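Local coordinates for protein ubiquitin-conjugating enzyme (Plasmodium falciparum 3D7, PDB 2H2Y) that probably works as a ubiquitin-conjugating (E2) enzyme that passes ubiquitin towards target proteins, the piece here being its conjugating domain, at residues S5-V8 / E9-I12; K15-L18 / G19-N22; A21-R24 / I25-L29; D112-P115 / S116-I119. One frame throughout, in Å; residues are numbered along the deposited sequence.

Contact 1: residues S5-V8 / E9-I12; sequences SRTV and EKHI
Thr-7 and Lys-10 make the main side-chain contact here. The methyl CG2 of Thr-7 lies against the carbon chain of Lys-10, nearest to CE at 3.4 Å. It is also 3.7 Å from Lys-10 CG, so the lysine runs past the methyl and the two side chains cross at about a right angle. Two bends put it there: Lys-10 turns at chi2 (75°) and again at chi4 (-51°), which folds the chain back over Thr-7. On Thr-7, CG2 stands opposite the backbone N and reaches forward to the later residues. It also meets Ile-12 CD1, at 4.1 Å. Val-8 and Glu-9 lie side by side and point the same way, with Val-8 CG1 4.0 Å from Glu-9 CG. No hydrogen bond joins 5-8 to 9-12; the side chains meet through carbon atoms. Both segments belong to the irregular N-terminal arm that precedes helix 21-34, the first helix of the ubiquitin-conjugating fold. Thr-7 and Ile-12 both rest on Leu-33 of that helix, and Ile-12 also touches Asn-30. Val-8 reaches Asp-43 of strand 40-44, and Glu-9 touches Pro-46.

Contact 2: residues K15-L18 / G19-N22; sequences KYNL and GNAN
Asn-17 and Asn-20 close a tight turn through their backbones. The amide of Asn-20 gives a nearly straight bond to the carbonyl of Asn-17, with N to O 3.1 Å and an N-H...O angle of 172°. The donor sits well above the carbonyl plane, about 48° out of it. The two side chains lie near each other as well. Asn-20 OD1 is 3.3 Å from Asn-17 CB, and the two amides are turned at right angles to each other. One water bridges them. It donates to Asn-17 OD1 at 2.5 Å and accepts from Asn-20 ND2 at 3.2 Å. The Asn-20 N to Asn-17 O bond, from residue i+3 back to residue i, is that of a beta turn, and it brings the chain round into helix 21-34. Asn-20 holds the N-cap position of the helix, but its side chain makes no capping bond. In the first turn of the helix, Asn-22 packs on Tyr-16. Its CB lies over one face of the ring in a CH-pi contact, 3.7 Å from the Tyr-16 ring centroid and displaced towards the CD2 side. The ring reaches this place with CG beside the backbone N and opposite the carbonyl carbon (chi1 -71°). Tyr-16 also touches His-11, Ile-49 and Gln-26, while Leu-18 packs on Tyr-23.

Contact 3: residues A21-R24 / I25-L29; sequences ANYR and IQKEL
Arg-24 and Glu-28 form a salt bridge one turn apart on helix 21-34, the N-terminal helix of the ubiquitin-conjugating fold. The guanidinium approaches side-on and puts two nitrogens on one carboxylate oxygen. Arg-24 NE is 2.7 Å from Glu-28 OE1, and Arg-24 NH2 is 2.9 Å from the same atom. The NE bond is the straighter of the two (154° at the hydrogen) and uses the anti lone pair. OE1 lies almost exactly in the guanidinium plane, though the carboxylate plane is turned 33° from it. A bend at chi2 (50°) carries the arginine along the helix towards Glu-28. Both groups also reach the start of helix 119-130 and the loop before it: Arg-24 NH2 bonds to Pro-115 O, and Glu-28 OE2 accepts from Ile-119 N. Ile-25 is buried against Arg-50 and Trp-52. Its CG1 lies 3.4 Å from Ala-21 O, the carbonyl that takes the Ile-25 amide at 3.0 Å in a regular helical bond. The next amides, of Gln-26, Lys-27 and Glu-28, bond four residues back in the same way. Tyr-23 meets Lys-27 more loosely, one turn on. The two side chains approach with Tyr-23 CE1 4.1 Å from Lys-27 CD, at an oblique angle to the ring.

Contact 4: residues D112-P115 / S116-I119; sequences DYNP and SLSI
Leu-117 donates its amide to the carbonyl of Asn-114. The bond is nearly straight, with N to O 2.9 Å and 177° at the hydrogen, and the donor is tilted 20° from the carbonyl plane. It closes a type I beta turn with Pro-115 and Ser-116 at the corners. The proline ring restricts phi at the first corner to negative values, as a type I turn needs. The Leu-117 side chain turns back to Tyr-113, the residue before the turn. Its methyl CD2 is 3.4 Å from Tyr-113 CD1, and Leu-117 CB is 4.0 Å from Tyr-113 CE1. The two side chains run antiparallel past one another, and the methyl meets the ring obliquely. In the ubiquitin-conjugating fold this loop lies between the sheet and helix 119-130. Tyr-113 has CG opposite the backbone N (chi1 172°), which sends the ring back towards the leucine. Its hydroxyl hydrogen-bonds to Pro-80 O, and the side chain also packs on Pro-83. Leu-117 rests on Val-108 as well. Just after the turn, Ser-118 is the N-cap of helix 119-130. Its OG hydrogen-bonds to the backbone N of Gly-121 and to Ser-120 OG. Ile-119 opens the helix, and its side chain touches Phe-75.

In the fold
Contact 1 lies in the N-terminal arm, which runs along helix 21-34 and also reaches strand 40-44. Contact 2 follows without nesting and turns the chain into that helix. It touches contact 1 through His-11 and Tyr-16. Contact 3 begins where contact 2 ends, sharing Ala-21 and Asn-22, and their centres are about 7 Å apart. Gln-26 and Leu-29 also bring contact 3 against the arm of contact 1. Contact 4 comes far later in the chain, in the loop that enters helix 119-130. It meets contact 3, so helix 21-34 is tied to the loop and to the first residue of helix 119-130. Contacts 1 and 2 stay about 12 and 10 Å from contact 4 at their nearest atoms.

Contact 1: residues S5-V8 / E9-I12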
loop_
_atom_site.group_PDB
_atom_site.type_symbol
_atom_site.label_atom_id
_atom_site.label_comp_id
_atom_site.label_asym_id
_atom_site.label_seq_id
_atom_site.Cartn_x
_atom_site.Cartn_y
_atom_site.Cartn_z
ATOM N N SER A 5 -7.352 5.482 -11.612
ATOM C CA SER A 5 -6.567 4.246 -11.662
ATOM C C SER A 5 -6.842 3.171 -12.720
ATOM O O SER A 5 -6.076 2.213 -12.813
ATOM C CB SER A 5 -6.517 3.587 -10.270
ATOM O OG SER A 5 -5.412 4.073 -9.516
ATOM N N ARG A 6 -7.884 3.297 -13.532
ATOM C CA ARG A 6 -8.112 2.261 -14.546
ATOM C C ARG A 6 -8.045 0.884 -13.864
ATOM O O ARG A 6 -8.378 0.769 -12.689
ATOM C CB ARG A 6 -7.037 2.369 -15.638
ATOM C CG ARG A 6 -7.212 1.440 -16.834
ATOM C CD ARG A 6 -8.472 1.743 -17.620
ATOM N NH1 ARG A 6 -9.563 0.195 -20.762
ATOM N NH2 ARG A 6 -10.485 1.937 -19.590
ATOM N N THR A 7 -7.608 -0.149 -14.578
ATOM C CA THR A 7 -7.524 -1.488 -13.999
ATOM C C THR A 7 -6.887 -2.486 -14.963
ATOM O O THR A 7 -7.451 -2.775 -16.015
ATOM C CB THR A 7 -8.918 -2.022 -13.640
ATOM O OG1 THR A 7 -9.529 -1.172 -12.664
ATOM C CG2 THR A 7 -8.812 -3.426 -13.076
ATOM N N VAL A 8 -5.732 -3.034 -14.594
ATOM C CA VAL A 8 -5.023 -3.994 -15.445
ATOM C C VAL A 8 -5.712 -5.363 -15.564
ATOM O O VAL A 8 -6.110 -5.779 -16.653
ATOM C CB VAL A 8 -3.562 -4.187 -14.945
ATOM C CG1 VAL A 8 -3.557 -4.613 -13.478
ATOM C CG2 VAL A 8 -2.832 -5.211 -15.818
ATOM N N GLU A 9 -5.826 -6.069 -14.447
ATOM C CA GLU A 9 -6.480 -7.372 -14.421
ATOM C C GLU A 9 -7.362 -7.414 -13.175
ATOM O O GLU A 9 -7.021 -6.854 -12.118
ATOM C CB GLU A 9 -5.448 -8.498 -14.396
ATOM C CG GLU A 9 -4.543 -8.463 -13.189
ATOM C CD GLU A 9 -3.299 -9.288 -13.396
ATOM O OE1 GLU A 9 -2.733 -9.222 -14.508
ATOM O OE2 GLU A 9 -2.878 -9.990 -12.455
ATOM N N LYS A 10 -8.494 -8.096 -13.305
ATOM C CA LYS A 10 -9.460 -8.158 -12.231
ATOM C C LYS A 10 -9.577 -9.408 -11.363
ATOM O O LYS A 10 -9.834 -10.519 -11.841
ATOM C CB LYS A 10 -10.841 -7.824 -12.795
ATOM C CG LYS A 10 -10.919 -6.477 -13.495
ATOM C CD LYS A 10 -10.251 -6.494 -14.858
ATOM C CE LYS A 10 -10.365 -5.137 -15.526
ATOM N NZ LYS A 10 -11.775 -4.652 -15.532
ATOM N N HIS A 11 -9.369 -9.189 -10.070
ATOM C CA HIS A 11 -9.528 -10.202 -9.044
ATOM C C HIS A 11 -10.854 -9.695 -8.491
ATOM O O HIS A 11 -11.449 -10.276 -7.588
ATOM C CB HIS A 11 -8.461 -10.077 -7.958
ATOM C CG HIS A 11 -7.177 -10.777 -8.270
ATOM N ND1 HIS A 11 -6.265 -10.298 -9.184
ATOM C CD2 HIS A 11 -6.634 -11.907 -7.755
ATOM C CE1 HIS A 11 -5.215 -11.099 -9.217
ATOM N NE2 HIS A 11 -5.414 -12.082 -8.358
ATOM N N ILE A 12 -11.280 -8.565 -9.052
ATOM C CA ILE A 12 -12.528 -7.908 -8.696
ATOM C C ILE A 12 -13.667 -8.808 -9.136
ATOM O O ILE A 12 -14.729 -8.835 -8.519
ATOM C CB ILE A 12 -12.687 -6.576 -9.439
ATOM C CG1 ILE A 12 -11.424 -5.733 -9.284
ATOM C CG2 ILE A 12 -13.897 -5.834 -8.908
ATOM C CD1 ILE A 12 -11.471 -4.445 -10.069
#

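Contact 2: residues K15-L18 / G19-N22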
loop_
_atom_site.group_PDB
_atom_site.type_symbol
_atom_site.label_atom_id
_atom_site.label_comp_id
_atom_site.label_asym_id
_atom_site.label_seq_id
_atom_site.Cartn_x
_atom_site.Cartn_y
_atom_site.Cartn_z
ATOM N N LYS A 15 -15.621 -14.244 -7.244
ATOM C CA LYS A 15 -16.511 -14.117 -6.104
ATOM C C LYS A 15 -15.860 -14.747 -4.878
ATOM O O LYS A 15 -15.608 -15.954 -4.853
ATOM C CB LYS A 15 -17.848 -14.806 -6.399
ATOM C CG LYS A 15 -18.893 -14.595 -5.313
ATOM C CD LYS A 15 -20.237 -15.216 -5.666
ATOM C CE LYS A 15 -21.261 -14.943 -4.565
ATOM N NZ LYS A 15 -22.593 -15.564 -4.836
ATOM N N TYR A 16 -15.580 -13.927 -3.868
ATOM C CA TYR A 16 -14.961 -14.420 -2.643
ATOM C C TYR A 16 -15.988 -14.624 -1.536
ATOM O O TYR A 16 -16.854 -13.775 -1.295
ATOM C CB TYR A 16 -13.866 -13.461 -2.151
ATOM C CG TYR A 16 -12.613 -13.446 -3.001
ATOM C CD1 TYR A 16 -12.232 -12.299 -3.690
ATOM C CD2 TYR A 16 -11.819 -14.587 -3.130
ATOM C CE1 TYR A 16 -11.095 -12.285 -4.491
ATOM C CE2 TYR A 16 -10.679 -14.587 -3.931
ATOM C CZ TYR A 16 -10.324 -13.433 -4.613
ATOM O OH TYR A 16 -9.219 -13.425 -5.437
ATOM N N ASN A 17 -15.872 -15.766 -0.868
ATOM C CA ASN A 17 -16.762 -16.126 0.226
ATOM C C ASN A 17 -17.081 -14.906 1.090
ATOM O O ASN A 17 -16.178 -14.235 1.585
ATOM C CB ASN A 17 -16.110 -17.220 1.072
ATOM C CG ASN A 17 -17.012 -18.416 1.257
ATOM O OD1 ASN A 17 -16.580 -19.474 1.724
ATOM N ND2 ASN A 17 -18.282 -18.252 0.893
ATOM N N LEU A 18 -18.370 -14.638 1.268
ATOM C CA LEU A 18 -18.838 -13.488 2.040
ATOM C C LEU A 18 -18.429 -13.442 3.521
ATOM O O LEU A 18 -19.142 -12.872 4.352
ATOM C CB LEU A 18 -20.364 -13.390 1.900
ATOM C CG LEU A 18 -20.862 -13.223 0.450
ATOM C CD1 LEU A 18 -22.298 -13.716 0.322
ATOM C CD2 LEU A 18 -20.741 -11.763 0.013
ATOM N N GLY A 19 -17.270 -14.021 3.838
ATOM C CA GLY A 19 -16.779 -14.024 5.206
ATOM C C GLY A 19 -15.276 -14.266 5.340
ATOM O O GLY A 19 -14.729 -14.223 6.448
ATOM N N ASN A 20 -14.604 -14.508 4.215
ATOM C CA ASN A 20 -13.167 -14.774 4.206
ATOM C C ASN A 20 -12.276 -13.553 4.107
ATOM O O ASN A 20 -12.734 -12.463 3.771
ATOM C CB ASN A 20 -12.831 -15.723 3.067
ATOM C CG ASN A 20 -13.306 -17.123 3.338
ATOM O OD1 ASN A 20 -13.245 -17.996 2.470
ATOM N ND2 ASN A 20 -13.779 -17.354 4.560
ATOM N N ALA A 21 -10.990 -13.761 4.394
ATOM C CA ALA A 21 -9.986 -12.699 4.354
ATOM C C ALA A 21 -9.874 -12.076 2.965
ATOM O O ALA A 21 -9.688 -10.863 2.834
ATOM C CB ALA A 21 -8.625 -13.245 4.794
ATOM N N ASN A 22 -9.984 -12.909 1.933
ATOM C CA ASN A 22 -9.905 -12.423 0.563
ATOM C C ASN A 22 -11.011 -11.413 0.284
ATOM O O ASN A 22 -10.789 -10.409 -0.391
ATOM C CB ASN A 22 -9.988 -13.593 -0.415
ATOM C CG ASN A 22 -8.643 -14.280 -0.614
ATOM O OD1 ASN A 22 -8.561 -15.377 -1.175
ATOM N ND2 ASN A 22 -7.580 -13.626 -0.164
HETATM O O HOH W 1 -15.849 -19.757 4.107
#

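Contact 3: residues A21-R24 / I25-L29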
loop_
_atom_site.group_PDB
_atom_site.type_symbol
_atom_site.label_atom_id
_atom_site.label_comp_id
_atom_site.label_asym_id
_atom_site.label_seq_id
_atom_site.Cartn_x
_atom_site.Cartn_y
_atom_site.Cartn_z
ATOM N N ALA A 21 -10.990 -13.761 4.394
ATOM C CA ALA A 21 -9.986 -12.699 4.354
ATOM C C ALA A 21 -9.874 -12.076 2.965
ATOM O O ALA A 21 -9.688 -10.863 2.834
ATOM C CB ALA A 21 -8.625 -13.245 4.794
ATOM N N ASN A 22 -9.984 -12.909 1.933
ATOM C CA ASN A 22 -9.905 -12.423 0.563
ATOM C C ASN A 22 -11.011 -11.413 0.284
ATOM O O ASN A 22 -10.789 -10.409 -0.391
ATOM C CB ASN A 22 -9.988 -13.593 -0.415
ATOM C CG ASN A 22 -8.643 -14.280 -0.614
ATOM O OD1 ASN A 22 -8.561 -15.377 -1.175
ATOM N ND2 ASN A 22 -7.580 -13.626 -0.164
ATOM N N TYR A 23 -12.199 -11.678 0.819
ATOM C CA TYR A 23 -13.334 -10.785 0.643
ATOM C C TYR A 23 -12.937 -9.367 1.033
ATOM O O TYR A 23 -13.012 -8.444 0.223
ATOM C CB TYR A 23 -14.506 -11.263 1.497
ATOM C CG TYR A 23 -15.717 -10.346 1.477
ATOM C CD1 TYR A 23 -15.747 -9.181 2.246
ATOM C CD2 TYR A 23 -16.836 -10.651 0.697
ATOM C CE1 TYR A 23 -16.853 -8.346 2.247
ATOM C CE2 TYR A 23 -17.955 -9.819 0.688
ATOM C CZ TYR A 23 -17.953 -8.668 1.466
ATOM O OH TYR A 23 -19.045 -7.828 1.460
ATOM N N ARG A 24 -12.513 -9.197 2.278
ATOM C CA ARG A 24 -12.088 -7.891 2.759
ATOM C C ARG A 24 -10.957 -7.321 1.897
ATOM O O ARG A 24 -10.929 -6.127 1.615
ATOM C CB ARG A 24 -11.638 -7.998 4.216
ATOM C CG ARG A 24 -10.967 -6.758 4.765
ATOM C CD ARG A 24 -11.786 -5.524 4.489
ATOM N NE ARG A 24 -11.153 -4.342 5.060
ATOM C CZ ARG A 24 -11.024 -4.129 6.363
ATOM N NH1 ARG A 24 -11.483 -5.021 7.231
ATOM N NH2 ARG A 24 -10.439 -3.018 6.794
ATOM N N ILE A 25 -10.027 -8.176 1.479
ATOM C CA ILE A 25 -8.921 -7.731 0.645
ATOM C C ILE A 25 -9.464 -7.203 -0.673
ATOM O O ILE A 25 -9.050 -6.147 -1.158
ATOM C CB ILE A 25 -7.918 -8.887 0.385
ATOM C CG1 ILE A 25 -7.059 -9.101 1.628
ATOM C CG2 ILE A 25 -7.016 -8.572 -0.806
ATOM C CD1 ILE A 25 -6.235 -10.356 1.581
ATOM N N GLN A 26 -10.397 -7.939 -1.259
ATOM C CA GLN A 26 -10.995 -7.514 -2.517
ATOM C C GLN A 26 -11.703 -6.179 -2.324
ATOM O O GLN A 26 -11.607 -5.288 -3.167
ATOM C CB GLN A 26 -11.986 -8.562 -3.010
ATOM C CG GLN A 26 -12.884 -8.080 -4.124
ATOM C CD GLN A 26 -13.754 -9.185 -4.650
ATOM O OE1 GLN A 26 -13.376 -9.893 -5.573
ATOM N NE2 GLN A 26 -14.920 -9.360 -4.045
ATOM N N LYS A 27 -12.406 -6.036 -1.206
ATOM C CA LYS A 27 -13.109 -4.791 -0.940
ATOM C C LYS A 27 -12.087 -3.665 -0.849
ATOM O O LYS A 27 -12.330 -2.556 -1.327
ATOM C CB LYS A 27 -13.918 -4.895 0.352
ATOM C CG LYS A 27 -15.071 -3.900 0.420
ATOM C CD LYS A 27 -16.160 -4.358 1.381
ATOM C CE LYS A 27 -15.780 -4.116 2.828
ATOM N NZ LYS A 27 -15.666 -2.655 3.108
ATOM N N GLU A 28 -10.931 -3.964 -0.257
ATOM C CA GLU A 28 -9.861 -2.980 -0.119
ATOM C C GLU A 28 -9.238 -2.611 -1.460
ATOM O O GLU A 28 -8.806 -1.470 -1.651
ATOM C CB GLU A 28 -8.780 -3.504 0.818
ATOM C CG GLU A 28 -9.226 -3.584 2.261
ATOM C CD GLU A 28 -9.331 -2.224 2.920
ATOM O OE1 GLU A 28 -9.905 -2.150 4.028
ATOM O OE2 GLU A 28 -8.834 -1.236 2.340
ATOM N N LEU A 29 -9.186 -3.571 -2.382
ATOM C CA LEU A 29 -8.620 -3.311 -3.702
ATOM C C LEU A 29 -9.497 -2.300 -4.445
ATOM O O LEU A 29 -8.998 -1.279 -4.934
ATOM C CB LEU A 29 -8.517 -4.608 -4.513
ATOM C CG LEU A 29 -8.000 -4.486 -5.958
ATOM C CD1 LEU A 29 -6.565 -3.978 -5.977
ATOM C CD2 LEU A 29 -8.080 -5.844 -6.631
#

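Contact 4: residues D112-P115 / S116-I119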
loop_
_atom_site.group_PDB
_atom_site.type_symbol
_atom_site.label_atom_id
_atom_site.label_comp_id
_atom_site.label_asym_id
_atom_site.label_seq_id
_atom_site.Cartn_x
_atom_site.Cartn_y
_atom_site.Cartn_z
ATOM N N ASP A 112 -0.167 0.476 16.428
ATOM C CA ASP A 112 -1.328 1.365 16.390
ATOM C C ASP A 112 -2.348 0.899 15.364
ATOM O O ASP A 112 -3.386 1.528 15.175
ATOM C CB ASP A 112 -0.918 2.795 16.052
ATOM C CG ASP A 112 -0.570 3.602 17.278
ATOM O OD1 ASP A 112 -1.236 3.401 18.320
ATOM O OD2 ASP A 112 0.353 4.445 17.195
ATOM N N TYR A 113 -2.043 -0.209 14.704
ATOM C CA TYR A 113 -2.925 -0.749 13.688
ATOM C C TYR A 113 -4.156 -1.385 14.284
ATOM O O TYR A 113 -4.097 -1.983 15.354
ATOM C CB TYR A 113 -2.202 -1.812 12.865
ATOM C CG TYR A 113 -3.114 -2.554 11.918
ATOM C CD1 TYR A 113 -3.427 -2.038 10.663
ATOM C CD2 TYR A 113 -3.678 -3.772 12.286
ATOM C CE1 TYR A 113 -4.279 -2.724 9.796
ATOM C CE2 TYR A 113 -4.532 -4.459 11.430
ATOM C CZ TYR A 113 -4.826 -3.933 10.191
ATOM O OH TYR A 113 -5.676 -4.619 9.356
ATOM N N ASN A 114 -5.269 -1.250 13.570
ATOM C CA ASN A 114 -6.534 -1.859 13.963
ATOM C C ASN A 114 -7.242 -2.255 12.663
ATOM O O ASN A 114 -7.201 -1.523 11.671
ATOM C CB ASN A 114 -7.397 -0.895 14.789
ATOM C CG ASN A 114 -7.892 0.274 13.986
ATOM O OD1 ASN A 114 -7.153 1.226 13.729
ATOM N ND2 ASN A 114 -9.148 0.208 13.568
ATOM N N PRO A 115 -7.905 -3.422 12.658
ATOM C CA PRO A 115 -8.629 -3.969 11.508
ATOM C C PRO A 115 -9.301 -2.975 10.556
ATOM O O PRO A 115 -9.339 -3.205 9.353
ATOM C CB PRO A 115 -9.639 -4.906 12.164
ATOM C CG PRO A 115 -8.888 -5.421 13.336
ATOM C CD PRO A 115 -8.256 -4.168 13.883
ATOM N N SER A 116 -9.821 -1.872 11.077
ATOM C CA SER A 116 -10.514 -0.912 10.225
ATOM C C SER A 116 -9.652 -0.018 9.334
ATOM O O SER A 116 -10.178 0.676 8.469
ATOM C CB SER A 116 -11.421 -0.022 11.074
ATOM O OG SER A 116 -10.667 0.982 11.727
ATOM N N LEU A 117 -8.343 0.005 9.538
ATOM C CA LEU A 117 -7.513 0.849 8.690
ATOM C C LEU A 117 -7.660 0.419 7.236
ATOM O O LEU A 117 -7.794 -0.768 6.935
ATOM C CB LEU A 117 -6.047 0.772 9.124
ATOM C CG LEU A 117 -5.540 1.837 10.106
ATOM C CD1 LEU A 117 -6.675 2.375 10.965
ATOM C CD2 LEU A 117 -4.443 1.229 10.967
ATOM N N SER A 118 -7.658 1.397 6.342
ATOM C CA SER A 118 -7.780 1.130 4.912
ATOM C C SER A 118 -6.394 1.111 4.275
ATOM O O SER A 118 -5.541 1.946 4.600
ATOM C CB SER A 118 -8.622 2.215 4.230
ATOM O OG SER A 118 -7.858 3.369 3.900
ATOM N N ILE A 119 -6.165 0.167 3.366
ATOM C CA ILE A 119 -4.868 0.078 2.704
ATOM C C ILE A 119 -4.524 1.398 2.024
ATOM O O ILE A 119 -3.413 1.909 2.174
ATOM C CB ILE A 119 -4.837 -1.053 1.665
ATOM C CG1 ILE A 119 -5.241 -2.374 2.323
ATOM C CG2 ILE A 119 -3.446 -1.182 1.089
ATOM C CD1 ILE A 119 -4.418 -2.740 3.559
#